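Local structure of O-methyltransferase, SAM-dependent (Legionella pneumophila subsp. pneumophila, 3R3H) at residues Lys14-Leu17 against Asp18-Arg22; Met37-Ala40 against Asn41-Ala45. The protein probably transfers a methyl group from S-adenosylmethionine to a hydroxyl oxygen of a substrate, as class I O-methyltransferases do. All coordinates share one frame; numbering follows the deposited sequence.

How the interactions relate
Both contacts are local, in the N-terminal part of the chain, before the first strand of the seven-stranded methyltransferase sheet, and they follow in sequence. Interaction 1 is the C-terminal half of helix 10-20 and the residues after it, where the chain packs against the second subunit. Interaction 2 is a loosely wound turn in the loop that leads into helix 46-59. Their centres lie 19 Å apart and their nearest atoms about 7 Å, so they do not touch. Helix 46-59 relates them: L16, L17 and L21 touch its start, between P46 and Q50, and V44 touches A49 and M52. Interaction 2 also meets the loop after strand 63-68, which in this family generally borders the S-adenosylmethionine pocket.

Interaction 1 of 2, residues Lys14-Leu17 against Asp18-Arg22; sequences KYLL and DISLR
I19 rests on Y15 one helical turn earlier, and its side chain can be followed atom by atom. CB lies near the carbonyl oxygen of Y15. From there CG1 is set between the backbone N and the carbonyl carbon (chi1 67°) and lies against the carbonyl oxygens of L16 and Y15, 3.3 Å from L16 O. The other branch, CG2, is anti to the carbonyl carbon and sits over one face of the Y15 ring in a CH-pi contact, 4.1 Å from the centroid and displaced toward the rim, with Y15 CE1 as its nearest ring atom. Past CG1 the chain is extended (chi2 170°), and its tip CD1 ends on the same side of the ring plane as CG2, 4.2 Å from Y15 CE2. The backbone bond from I19 N to Y15 O belongs to the same turn.

This is the C-terminal end of helix 10-20, and the bonding changes as the helix runs out. D18 N still reaches K14 O, whereas S20 N divides itself weakly between L16 O and L17 O. The S20 hydroxyl adds a second donor: OG is 3.1 Å from L16 O, above the carbonyl plane and not on a lone pair. L21, the first residue to leave helical angles, keeps a 2.7 Å bond from its N to L17 O, and its side chain lies alongside that of L17, with CD1 4.1 Å from L17 CG.

The second subunit packs against this helix end. Y15 OH is hydrogen-bonded to N194 of the second subunit, and D18 forms a salt bridge with K198 of that subunit. L17 and L21 touch helix 46-59 of their own chain, on E47 and on P46 and Q50 respectively.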
# COMPACT_ATOMS: atom_id res chain seq x y z
N LYS A 14 12.75 -8.93 10.55
CA LYS A 14 14.10 -8.40 10.74
C LYS A 14 14.71 -8.10 9.36
O LYS A 14 15.34 -7.06 9.17
CB LYS A 14 14.97 -9.44 11.46
CG LYS A 14 15.65 -8.97 12.73
CD LYS A 14 14.77 -9.19 13.97
CE LYS A 14 13.57 -8.25 14.05
NZ LYS A 14 12.72 -8.49 15.26
N TYR A 15 14.51 -9.03 8.43
CA TYR A 15 15.00 -8.93 7.05
C TYR A 15 14.30 -7.78 6.32
O TYR A 15 14.95 -6.94 5.69
CB TYR A 15 14.75 -10.26 6.32
CG TYR A 15 15.33 -10.34 4.92
CD1 TYR A 15 16.70 -10.21 4.70
CD2 TYR A 15 14.50 -10.54 3.81
CE1 TYR A 15 17.24 -10.28 3.41
CE2 TYR A 15 15.03 -10.61 2.51
CZ TYR A 15 16.40 -10.47 2.32
OH TYR A 15 16.93 -10.50 1.05
N LEU A 16 12.97 -7.77 6.42
CA LEU A 16 12.16 -6.74 5.79
C LEU A 16 12.74 -5.38 6.16
O LEU A 16 13.12 -4.57 5.31
CB LEU A 16 10.72 -6.86 6.28
CG LEU A 16 9.66 -5.90 5.75
CD1 LEU A 16 8.28 -6.50 5.98
CD2 LEU A 16 9.77 -4.54 6.43
N LEU A 17 12.80 -5.15 7.46
CA LEU A 17 13.33 -3.91 8.02
C LEU A 17 14.72 -3.57 7.46
O LEU A 17 14.96 -2.44 7.01
CB LEU A 17 13.40 -4.05 9.54
CG LEU A 17 12.38 -3.38 10.48
CD1 LEU A 17 11.02 -3.18 9.85
CD2 LEU A 17 12.29 -4.27 11.72
N ASP A 18 15.61 -4.55 7.48
CA ASP A 18 16.98 -4.40 7.01
C ASP A 18 17.10 -3.87 5.58
O ASP A 18 17.82 -2.89 5.32
CB ASP A 18 17.71 -5.73 7.09
CG ASP A 18 19.17 -5.61 6.73
OD1 ASP A 18 19.74 -6.58 6.17
OD2 ASP A 18 19.76 -4.54 7.01
N ILE A 19 16.38 -4.52 4.66
CA ILE A 19 16.43 -4.13 3.26
C ILE A 19 15.57 -2.92 2.87
O ILE A 19 15.77 -2.35 1.80
CB ILE A 19 16.04 -5.31 2.35
CG1 ILE A 19 14.56 -5.66 2.56
CG2 ILE A 19 16.92 -6.53 2.66
CD1 ILE A 19 14.01 -6.64 1.55
N SER A 20 14.62 -2.51 3.70
CA SER A 20 13.78 -1.37 3.31
C SER A 20 13.71 -0.19 4.27
O SER A 20 13.56 0.95 3.82
CB SER A 20 12.35 -1.84 3.00
OG SER A 20 11.62 -2.13 4.18
N LEU A 21 13.80 -0.44 5.57
CA LEU A 21 13.72 0.66 6.53
C LEU A 21 14.83 1.67 6.32
O LEU A 21 16.01 1.35 6.47
CB LEU A 21 13.79 0.15 7.97
CG LEU A 21 12.91 0.85 9.03
CD1 LEU A 21 13.53 0.60 10.39
CD2 LEU A 21 12.77 2.34 8.78
N ARG A 22 14.43 2.88 5.95
CA ARG A 22 15.37 3.97 5.73
C ARG A 22 14.88 5.07 6.67
O ARG A 22 14.38 6.12 6.25
CB ARG A 22 15.36 4.39 4.24
CG ARG A 22 16.35 3.56 3.40
CD ARG A 22 15.83 3.10 2.03
NE ARG A 22 15.93 4.12 0.99
CZ ARG A 22 16.44 3.91 -0.22
NH1 ARG A 22 16.89 2.71 -0.55
NH2 ARG A 22 16.50 4.91 -1.10

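Interaction 2 of 2, residues Met37-Ala40 against Asn41-Ala45; sequences MELA and NMQVA
With CG anti to the carbonyl carbon and beside the backbone N (chi1 -73°), the N41 side chain turns back along the chain, and its amide nitrogen ND2 comes 3.4 Å from the carbonyl oxygen of E38, a weak hydrogen bond bent to 134°. M42 is placed differently: its chi1 is modelled at -1°, and its CG lies 3.7 Å from L39 CD2. The two side chains cross at about a right angle, so that one leucine methyl meets the methionine near the root of its chain, while the chain beyond CG bends at both chi2 and chi3.

From E38 to N41 the backbone angles are helical, while the bonds that form link residues three apart. M42 N reaches L39 O at 3.0 Å and Q43 N reaches A40 O at 3.3 Å, both weakly. The turn is set against the loops that follow two neighbouring strands of the Rossmann-like sheet, 63-68 and 87-92: M42 packs on T69 of the first loop and L39 on N94 of the second. Beyond Q43 the chain straightens through V44 to A45, the N-cap position of helix 46-59, and V44 lies against A49 and M52 of that helix.

Q43 CB points toward the preceding segment, near A40 O, and the Q43 side chain packs on F70 and T71 of the loop after strand 63-68.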
# COMPACT_ATOMS: atom_id res chain seq x y z
N MET A 37 8.11 2.58 26.99
CA MET A 37 6.83 3.25 27.18
C MET A 37 5.70 2.34 26.66
O MET A 37 5.85 1.71 25.61
CB MET A 37 6.86 4.57 26.40
CG MET A 37 6.22 5.79 27.05
SD MET A 37 6.91 7.33 26.33
CE MET A 37 5.76 8.60 26.94
N GLU A 38 4.59 2.26 27.39
CA GLU A 38 3.46 1.43 26.98
C GLU A 38 2.75 2.01 25.75
O GLU A 38 2.01 1.31 25.06
CB GLU A 38 2.47 1.27 28.14
CG GLU A 38 3.08 0.54 29.33
CD GLU A 38 3.70 -0.79 28.91
OE1 GLU A 38 2.93 -1.71 28.57
OE2 GLU A 38 4.95 -0.91 28.92
N LEU A 39 3.01 3.29 25.50
CA LEU A 39 2.45 4.05 24.38
C LEU A 39 2.99 3.53 23.04
O LEU A 39 2.29 3.58 22.02
CB LEU A 39 2.81 5.54 24.51
CG LEU A 39 1.75 6.64 24.47
CD1 LEU A 39 2.46 7.99 24.39
CD2 LEU A 39 0.81 6.48 23.29
N ALA A 40 4.23 3.05 23.05
CA ALA A 40 4.89 2.53 21.85
C ALA A 40 4.06 1.51 21.05
O ALA A 40 4.25 1.34 19.85
CB ALA A 40 6.25 1.93 22.24
N ASN A 41 3.14 0.83 21.74
CA ASN A 41 2.27 -0.17 21.12
C ASN A 41 1.22 0.45 20.21
O ASN A 41 0.96 -0.09 19.13
CB ASN A 41 1.56 -1.01 22.19
CG ASN A 41 2.50 -2.00 22.89
OD1 ASN A 41 3.18 -2.79 22.23
ND2 ASN A 41 2.51 -1.96 24.22
N MET A 42 0.61 1.55 20.63
CA MET A 42 -0.41 2.22 19.81
C MET A 42 0.28 2.93 18.65
O MET A 42 -0.38 3.48 17.75
CB MET A 42 -1.21 3.25 20.62
CG MET A 42 -0.85 3.37 22.09
SD MET A 42 -2.06 2.60 23.19
CE MET A 42 -3.20 3.94 23.51
N GLN A 43 1.60 2.90 18.66
CA GLN A 43 2.39 3.57 17.64
C GLN A 43 2.54 2.79 16.34
O GLN A 43 2.78 1.58 16.34
CB GLN A 43 3.77 3.91 18.22
CG GLN A 43 3.97 5.39 18.51
CD GLN A 43 2.69 6.11 18.93
OE1 GLN A 43 1.99 5.71 19.87
NE2 GLN A 43 2.38 7.21 18.23
N VAL A 44 2.37 3.51 15.23
CA VAL A 44 2.47 2.93 13.91
C VAL A 44 3.86 2.26 13.83
O VAL A 44 4.80 2.68 14.51
CB VAL A 44 2.25 4.05 12.81
CG1 VAL A 44 3.54 4.80 12.52
CG2 VAL A 44 1.68 3.45 11.56
N ALA A 45 3.98 1.20 13.03
CA ALA A 45 5.25 0.50 12.91
C ALA A 45 6.15 1.25 11.94
O ALA A 45 5.67 1.93 11.03
CB ALA A 45 5.04 -0.91 12.42